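Local coordinates for protein 5'-nucleotidase SurE (Aquifex aeolicus, PDB 2WQK) that probably hydrolyses nucleoside 5'-monophosphates to nucleosides and phosphate, using one divalent metal cation per subunit, at residues 2-14 with 27-40. Residues are numbered along the deposited sequence; the frame is centred on the assembly and turned at random. Where two conformers were deposited one is given.
Sequences PTFLLVNDDGYFS and LGRVVVVAPDRNLS. With NA (sodium ion), chain D.
D10 OD1 (2.3 Å) and S40 OG (2.4 Å) bind a sodium ion together with N94 and water, where a divalent cation probably sits in the working enzyme. E95 N holds the other carboxylate oxygen of D10. N38 OD1 takes the amide and hydroxyl of S40, S40 OG lying 2.6 Å away on a lone pair in the carbonyl plane. Between the loops, L39 N donates to D9 O (2.9 Å) and Y12 N to P35 O. N8, its CG between the backbone N and the carbonyl carbon (chi1 80°), accepts from G11 N through OD1, an Asx motif, and donates from ND2 to G11 O; a leucine here would probably leave G11 N without its acceptor and G11 O with one donor fewer, freeing the loop to shift. These loops follow parallel strands 3-7 and 29-35, joined through helix 15-24 as a Rossmann-like beta-alpha-beta unit. Five backbone bonds, from R29 N–P2 O to V33 N–L6 O, lace the strands. On one face L6 CD2 rests against V30 CG1 (3.9 Å), and the F4 ring, touching helix 135-152, turns its edge to L27 CB and V30 CG2; on the other, L5 CD1 packs on V33 CG2.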
ATOM      1  N   PRO A   2       0.860  34.737  18.473  1.00 16.12           N
ATOM      2  CA  PRO A   2       1.513  33.419  18.378  1.00 15.54           C
ATOM      3  C   PRO A   2       1.217  32.757  17.044  1.00 14.66           C
ATOM      4  O   PRO A   2       0.272  33.156  16.355  1.00 16.03           O
ATOM      5  CB  PRO A   2       0.851  32.622  19.507  1.00 16.42           C
ATOM      6  CG  PRO A   2       0.340  33.600  20.416  1.00 19.66           C
ATOM      7  CD  PRO A   2       0.006  34.797  19.664  1.00 17.12           C
ATOM      8  N   THR A   3       2.006  31.720  16.716  1.00 14.04           N
ATOM      9  CA  THR A   3       1.845  30.983  15.481  1.00 14.28           C
ATOM     10  C   THR A   3       1.895  29.500  15.818  1.00 13.17           C
ATOM     11  O   THR A   3       2.756  29.079  16.634  1.00 14.07           O
ATOM     12  CB  THR A   3       2.947  31.352  14.444  1.00 14.89           C
ATOM     13  OG1 THR A   3       2.882  32.758  14.143  1.00 18.01           O
ATOM     14  CG2 THR A   3       2.858  30.518  13.157  1.00 15.78           C
ATOM     15  N   PHE A   4       0.959  28.754  15.221  1.00 12.23           N
ATOM     16  CA  PHE A   4       0.891  27.300  15.428  1.00 12.27           C
ATOM     17  C   PHE A   4       1.075  26.600  14.098  1.00 12.29           C
ATOM     18  O   PHE A   4       0.478  26.979  13.105  1.00 14.16           O
ATOM     19  CB  PHE A   4      -0.462  26.895  16.001  1.00 13.08           C
ATOM     20  CG  PHE A   4      -0.948  27.826  17.074  1.00 13.12           C
ATOM     21  CD1 PHE A   4      -0.247  27.964  18.241  1.00 15.77           C
ATOM     22  CD2 PHE A   4      -2.098  28.599  16.894  1.00 13.79           C
ATOM     23  CE1 PHE A   4      -0.660  28.827  19.226  1.00 17.15           C
ATOM     24  CE2 PHE A   4      -2.504  29.455  17.899  1.00 14.43           C
ATOM     25  CZ  PHE A   4      -1.787  29.568  19.040  1.00 15.40           C
ATOM     26  N   LEU A   5       1.887  25.524  14.103  1.00 10.95           N
ATOM     27  CA  LEU A   5       2.008  24.641  12.952  1.00 10.68           C
ATOM     28  C   LEU A   5       1.119  23.429  13.293  1.00 10.92           C
ATOM     29  O   LEU A   5       1.399  22.719  14.259  1.00 11.80           O
ATOM     30  CB  LEU A   5       3.462  24.203  12.756  1.00 10.71           C
ATOM     31  CG  LEU A   5       3.704  23.201  11.620  1.00 12.55           C
ATOM     32  CD1 LEU A   5       3.165  23.718  10.331  1.00 14.28           C
ATOM     33  CD2 LEU A   5       5.206  22.848  11.506  1.00 14.13           C
ATOM     34  N   LEU A   6       0.063  23.241  12.511  1.00 10.53           N
ATOM     35  CA  LEU A   6      -0.959  22.235  12.765  1.00 10.66           C
ATOM     36  C   LEU A   6      -0.911  21.198  11.668  1.00 11.19           C
ATOM     37  O   LEU A   6      -1.005  21.511  10.468  1.00 11.61           O
ATOM     38  CB  LEU A   6      -2.343  22.913  12.780  1.00 10.94           C
ATOM     39  CG  LEU A   6      -3.573  22.005  12.908  1.00 11.52           C
ATOM     40  CD1 LEU A   6      -3.508  21.111  14.147  1.00 13.41           C
ATOM     41  CD2 LEU A   6      -4.878  22.807  12.891  1.00 12.40           C
ATOM     42  N   VAL A   7      -0.774  19.936  12.087  1.00 10.77           N
ATOM     43  CA  VAL A   7      -0.687  18.804  11.176  1.00 11.04           C
ATOM     44  C   VAL A   7      -1.702  17.765  11.640  1.00 10.22           C
ATOM     45  O   VAL A   7      -2.298  17.881  12.716  1.00 10.49           O
ATOM     46  CB  VAL A   7       0.742  18.192  11.163  1.00 10.98           C
ATOM     47  CG1 VAL A   7       1.767  19.295  10.886  1.00 12.00           C
ATOM     48  CG2 VAL A   7       1.049  17.442  12.475  1.00 11.95           C
ATOM     49  N   ASN A   8      -1.886  16.729  10.828  1.00 10.75           N
ATOM     50  CA  ASN A   8      -2.639  15.568  11.285  1.00 10.63           C
ATOM     51  C   ASN A   8      -2.212  14.333  10.480  1.00 11.51           C
ATOM     52  O   ASN A   8      -1.274  14.406   9.672  1.00 12.64           O
ATOM     53  CB  ASN A   8      -4.156  15.770  11.260  1.00 11.33           C
ATOM     54  CG  ASN A   8      -4.769  15.599   9.860  1.00 12.97           C
ATOM     55  OD1 ASN A   8      -4.062  15.623   8.852  1.00 13.36           O
ATOM     56  ND2 ASN A   8      -6.110  15.475   9.799  1.00 13.00           N
ATOM     57  N   ASP A   9      -2.901  13.224  10.740  1.00 12.74           N
ATOM     58  CA  ASP A   9      -2.672  11.977  10.013  1.00 14.16           C
ATOM     59  C   ASP A   9      -3.845  11.549   9.122  1.00 14.41           C
ATOM     60  O   ASP A   9      -3.714  10.616   8.347  1.00 15.84           O
ATOM     61  CB  ASP A   9      -2.359  10.850  11.031  1.00 15.07           C
ATOM     62  CG  ASP A   9      -1.563   9.720  10.440  1.00 17.17           C
ATOM     63  OD1 ASP A   9      -0.781   9.899   9.494  1.00 18.72           O
ATOM     64  OD2 ASP A   9      -1.759   8.612  10.952  1.00 19.85           O
ATOM     65  N   ASP A  10      -5.008  12.177   9.298  1.00 13.98           N
ATOM     66  CA  ASP A  10      -6.230  11.799   8.610  1.00 14.91           C
ATOM     67  C   ASP A  10      -6.422  12.508   7.282  1.00 15.70           C
ATOM     68  O   ASP A  10      -7.278  12.095   6.487  1.00 16.41           O
ATOM     69  CB  ASP A  10      -7.432  12.051   9.528  1.00 15.15           C
ATOM     70  CG  ASP A  10      -7.343  11.270  10.845  1.00 16.40           C
ATOM     71  OD1 ASP A  10      -6.961  10.051  10.775  1.00 18.62           O
ATOM     72  OD2 ASP A  10      -7.654  11.842  11.924  1.00 18.04           O
ATOM     73  N   GLY A  11      -5.648  13.577   7.051  1.00 14.80           N
ATOM     74  CA  GLY A  11      -5.780  14.353   5.819  1.00 14.69           C
ATOM     75  C   GLY A  11      -6.289  15.768   6.090  1.00 14.57           C
ATOM     76  O   GLY A  11      -7.019  16.018   7.038  1.00 14.56           O
ATOM     77  N   TYR A  12      -5.894  16.685   5.208  1.00 14.75           N
ATOM     78  CA  TYR A  12      -6.199  18.114   5.389  1.00 15.24           C
ATOM     79  C   TYR A  12      -7.678  18.409   5.409  1.00 15.22           C
ATOM     80  O   TYR A  12      -8.104  19.462   5.897  1.00 16.50           O
ATOM     81  CB  TYR A  12      -5.520  18.955   4.327  1.00 15.82           C
ATOM     82  CG  TYR A  12      -6.103  18.800   2.935  1.00 16.60           C
ATOM     83  CD1 TYR A  12      -7.239  19.523   2.551  1.00 17.96           C
ATOM     84  CD2 TYR A  12      -5.519  17.951   2.000  1.00 19.52           C
ATOM     85  CE1 TYR A  12      -7.762  19.394   1.297  1.00 20.28           C
ATOM     86  CE2 TYR A  12      -6.045  17.823   0.729  1.00 20.97           C
ATOM     87  CZ  TYR A  12      -7.163  18.537   0.391  1.00 22.09           C
ATOM     88  OH  TYR A  12      -7.673  18.422  -0.871  1.00 24.64           O
ATOM     89  N   PHE A  13      -8.457  17.510   4.834  1.00 15.59           N
ATOM     90  CA  PHE A  13      -9.925  17.689   4.692  1.00 16.59           C
ATOM     91  C   PHE A  13     -10.742  17.139   5.883  1.00 15.99           C
ATOM     92  O   PHE A  13     -11.981  17.257   5.933  1.00 18.47           O
ATOM     93  CB  PHE A  13     -10.391  16.991   3.390  1.00 18.25           C
ATOM     94  CG  PHE A  13      -9.885  15.594   3.279  1.00 18.33           C
ATOM     95  CD1 PHE A  13     -10.506  14.585   3.969  1.00 20.22           C
ATOM     96  CD2 PHE A  13      -8.726  15.303   2.557  1.00 19.56           C
ATOM     97  CE1 PHE A  13      -9.983  13.264   3.931  1.00 21.76           C
ATOM     98  CE2 PHE A  13      -8.212  14.022   2.524  1.00 21.35           C
ATOM     99  CZ  PHE A  13      -8.842  13.011   3.200  1.00 22.17           C
ATOM    100  N   SER A  14     -10.060  16.512   6.851  1.00 15.19           N
ATOM    101  CA  SER A  14     -10.777  15.824   7.895  0.50 14.83           C
ATOM    102  C   SER A  14     -11.481  16.825   8.815  1.00 14.68           C
ATOM    103  O   SER A  14     -10.988  17.948   9.028  1.00 15.29           O
ATOM    104  CB  SER A  14      -9.829  14.947   8.718  0.50 14.43           C
ATOM    105  OG  SER A  14      -9.122  15.710   9.676  0.50 14.62           O
ATOM    106  N   LEU A  27      -6.539  32.433  19.035  1.00 13.01           N
ATOM    107  CA  LEU A  27      -5.283  32.526  19.816  1.00 12.97           C
ATOM    108  C   LEU A  27      -4.050  32.972  19.016  1.00 13.58           C
ATOM    109  O   LEU A  27      -3.021  33.329  19.590  1.00 15.44           O
ATOM    110  CB  LEU A  27      -4.936  31.182  20.482  1.00 14.41           C
ATOM    111  CG  LEU A  27      -6.012  30.679  21.403  1.00 15.18           C
ATOM    112  CD1 LEU A  27      -5.530  29.324  22.049  1.00 16.69           C
ATOM    113  CD2 LEU A  27      -6.407  31.644  22.502  1.00 17.72           C
ATOM    114  N   GLY A  28      -4.106  32.847  17.699  1.00 12.92           N
ATOM    115  CA  GLY A  28      -2.934  33.191  16.886  1.00 12.98           C
ATOM    116  C   GLY A  28      -3.129  32.744  15.443  1.00 12.76           C
ATOM    117  O   GLY A  28      -4.244  32.514  15.021  1.00 12.80           O
ATOM    118  N   ARG A  29      -2.016  32.671  14.719  1.00 12.73           N
ATOM    119  CA  ARG A  29      -2.053  32.284  13.315  0.50 12.78           C
ATOM    120  C   ARG A  29      -1.834  30.796  13.206  1.00 12.12           C
ATOM    121  O   ARG A  29      -0.875  30.268  13.755  1.00 14.25           O
ATOM    122  CB  ARG A  29      -0.980  32.966  12.511  0.50 12.67           C
ATOM    123  CG  ARG A  29      -1.018  32.612  11.030  0.50 13.22           C
ATOM    124  CD  ARG A  29       0.220  33.125  10.308  0.50 14.38           C
ATOM    125  NE  ARG A  29       0.396  34.566  10.515  0.50 16.74           N
ATOM    126  CZ  ARG A  29      -0.288  35.511   9.854  0.50 16.84           C
ATOM    127  NH1 ARG A  29      -1.154  35.184   8.902  0.50 18.02           N
ATOM    128  NH2 ARG A  29      -0.059  36.793  10.123  0.50 16.21           N
ATOM    129  N   VAL A  30      -2.767  30.150  12.499  1.00 12.98           N
ATOM    130  CA  VAL A  30      -2.710  28.692  12.323  1.00 12.82           C
ATOM    131  C   VAL A  30      -2.166  28.442  10.939  1.00 13.72           C
ATOM    132  O   VAL A  30      -2.782  28.829   9.950  1.00 16.29           O
ATOM    133  CB  VAL A  30      -4.108  28.008  12.443  1.00 13.85           C
ATOM    134  CG1 VAL A  30      -3.920  26.507  12.398  1.00 15.53           C
ATOM    135  CG2 VAL A  30      -4.852  28.488  13.726  1.00 14.54           C
ATOM    136  N   VAL A  31      -1.047  27.710  10.873  1.00 12.40           N
ATOM    137  CA  VAL A  31      -0.474  27.318   9.599  1.00 12.03           C
ATOM    138  C   VAL A  31      -0.649  25.811   9.517  1.00 12.16           C
ATOM    139  O   VAL A  31      -0.089  25.074  10.336  1.00 12.85           O
ATOM    140  CB  VAL A  31       1.018  27.714   9.479  1.00 12.66           C
ATOM    141  CG1 VAL A  31       1.627  27.208   8.154  1.00 14.54           C
ATOM    142  CG2 VAL A  31       1.161  29.273   9.608  1.00 14.61           C
ATOM    143  N   VAL A  32      -1.443  25.387   8.549  1.00 12.71           N
ATOM    144  CA  VAL A  32      -1.741  23.945   8.385  1.00 12.82           C
ATOM    145  C   VAL A  32      -0.846  23.374   7.307  1.00 13.10           C
ATOM    146  O   VAL A  32      -0.757  23.908   6.196  1.00 14.01           O
ATOM    147  CB  VAL A  32      -3.185  23.692   7.949  1.00 13.25           C
ATOM    148  CG1 VAL A  32      -3.471  22.230   7.493  1.00 16.19           C
ATOM    149  CG2 VAL A  32      -4.124  24.090   9.068  1.00 16.37           C
ATOM    150  N   VAL A  33      -0.235  22.233   7.631  1.00 12.76           N
ATOM    151  CA  VAL A  33       0.456  21.429   6.611  1.00 12.66           C
ATOM    152  C   VAL A  33       0.021  19.995   6.948  1.00 11.72           C
ATOM    153  O   VAL A  33       0.337  19.496   8.040  1.00 12.95           O
ATOM    154  CB  VAL A  33       2.003  21.572   6.681  1.00 12.33           C
ATOM    155  CG1 VAL A  33       2.671  20.779   5.564  1.00 13.09           C
ATOM    156  CG2 VAL A  33       2.390  23.064   6.601  1.00 14.32           C
ATOM    157  N   ALA A  34      -0.720  19.378   6.039  1.00 12.40           N
ATOM    158  CA  ALA A  34      -1.307  18.062   6.376  1.00 12.86           C
ATOM    159  C   ALA A  34      -1.303  17.124   5.150  1.00 13.10           C
ATOM    160  O   ALA A  34      -1.246  17.569   3.989  1.00 12.71           O
ATOM    161  CB  ALA A  34      -2.728  18.249   6.900  1.00 14.35           C
ATOM    162  N   PRO A  35      -1.353  15.812   5.412  1.00 13.96           N
ATOM    163  CA  PRO A  35      -1.387  14.883   4.293  1.00 14.38           C
ATOM    164  C   PRO A  35      -2.616  15.058   3.387  1.00 14.53           C
ATOM    165  O   PRO A  35      -3.647  15.589   3.810  1.00 15.17           O
ATOM    166  CB  PRO A  35      -1.425  13.494   4.978  1.00 14.67           C
ATOM    167  CG  PRO A  35      -0.923  13.724   6.400  1.00 15.66           C
ATOM    168  CD  PRO A  35      -1.399  15.151   6.727  1.00 14.07           C
ATOM    169  N   ASP A  36      -2.516  14.582   2.150  1.00 15.99           N
ATOM    170  CA  ASP A  36      -3.639  14.651   1.224  1.00 17.53           C
ATOM    171  C   ASP A  36      -4.580  13.413   1.308  1.00 17.37           C
ATOM    172  O   ASP A  36      -5.472  13.260   0.495  1.00 18.98           O
ATOM    173  CB  ASP A  36      -3.141  14.801  -0.208  1.00 18.11           C
ATOM    174  CG  ASP A  36      -2.539  13.520  -0.740  1.00 19.30           C
ATOM    175  OD1 ASP A  36      -1.926  12.802   0.080  1.00 19.95           O
ATOM    176  OD2 ASP A  36      -2.675  13.266  -1.965  1.00 23.40           O
ATOM    177  N   ARG A  37      -4.342  12.524   2.284  1.00 16.65           N
ATOM    178  CA  ARG A  37      -5.054  11.248   2.410  1.00 17.98           C
ATOM    179  C   ARG A  37      -4.876  10.759   3.835  1.00 17.23           C
ATOM    180  O   ARG A  37      -4.023  11.216   4.585  1.00 17.68           O
ATOM    181  CB  ARG A  37      -4.530  10.178   1.449  1.00 18.60           C
ATOM    182  CG  ARG A  37      -3.112   9.714   1.732  1.00 19.89           C
ATOM    183  CD  ARG A  37      -2.439   9.047   0.519  1.00 23.19           C
ATOM    184  NE  ARG A  37      -2.183   9.995  -0.570  1.00 23.74           N
ATOM    185  CZ  ARG A  37      -1.769   9.670  -1.793  1.00 26.68           C
ATOM    186  NH1 ARG A  37      -1.592   8.397  -2.137  1.00 28.47           N
ATOM    187  NH2 ARG A  37      -1.550  10.620  -2.674  1.00 27.21           N
ATOM    188  N   ASN A  38      -5.687   9.794   4.216  1.00 18.14           N
ATOM    189  CA  ASN A  38      -5.605   9.225   5.537  1.00 17.48           C
ATOM    190  C   ASN A  38      -4.472   8.207   5.597  1.00 18.15           C
ATOM    191  O   ASN A  38      -4.506   7.175   4.884  1.00 19.27           O
ATOM    192  CB  ASN A  38      -6.926   8.539   5.881  1.00 18.14           C
ATOM    193  CG  ASN A  38      -7.052   8.234   7.323  1.00 19.12           C
ATOM    194  OD1 ASN A  38      -6.113   7.762   7.924  1.00 19.79           O
ATOM    195  ND2 ASN A  38      -8.225   8.550   7.924  1.00 23.74           N
ATOM    196  N   LEU A  39      -3.507   8.461   6.470  1.00 17.51           N
ATOM    197  CA  LEU A  39      -2.308   7.582   6.604  1.00 18.89           C
ATOM    198  C   LEU A  39      -2.289   6.775   7.897  1.00 18.90           C
ATOM    199  O   LEU A  39      -1.247   6.203   8.289  1.00 19.27           O
ATOM    200  CB  LEU A  39      -1.003   8.370   6.472  1.00 19.64           C
ATOM    201  CG  LEU A  39      -0.790   9.032   5.109  1.00 20.34           C
ATOM    202  CD1 LEU A  39       0.426  10.003   5.148  1.00 21.06           C
ATOM    203  CD2 LEU A  39      -0.641   8.046   3.934  1.00 23.02           C
ATOM    204  N   SER A  40      -3.429   6.689   8.553  1.00 19.74           N
ATOM    205  CA  SER A  40      -3.515   6.023   9.843  1.00 20.95           C
ATOM    206  C   SER A  40      -2.986   4.569   9.796  1.00 21.80           C
ATOM    207  O   SER A  40      -2.322   4.104  10.699  1.00 23.37           O
ATOM    208  CB  SER A  40      -4.976   6.031  10.297  1.00 21.25           C
ATOM    209  OG  SER A  40      -5.433   7.389  10.423  1.00 21.37           O
TER
HETATM  210 NA    NA D 254      -5.845   8.717  12.341  1.00 16.70          NA
HETATM  211  O   HOH W   1       3.182  34.442  12.246  1.00 32.77           O
HETATM  212  O   HOH W   2      -9.671  10.724   6.418  1.00 23.26           O
HETATM  213  O   HOH W   3      -9.144   7.653  10.575  1.00 31.83           O
HETATM  214  O   HOH W   4      -7.730   7.292  12.981  1.00 26.37           O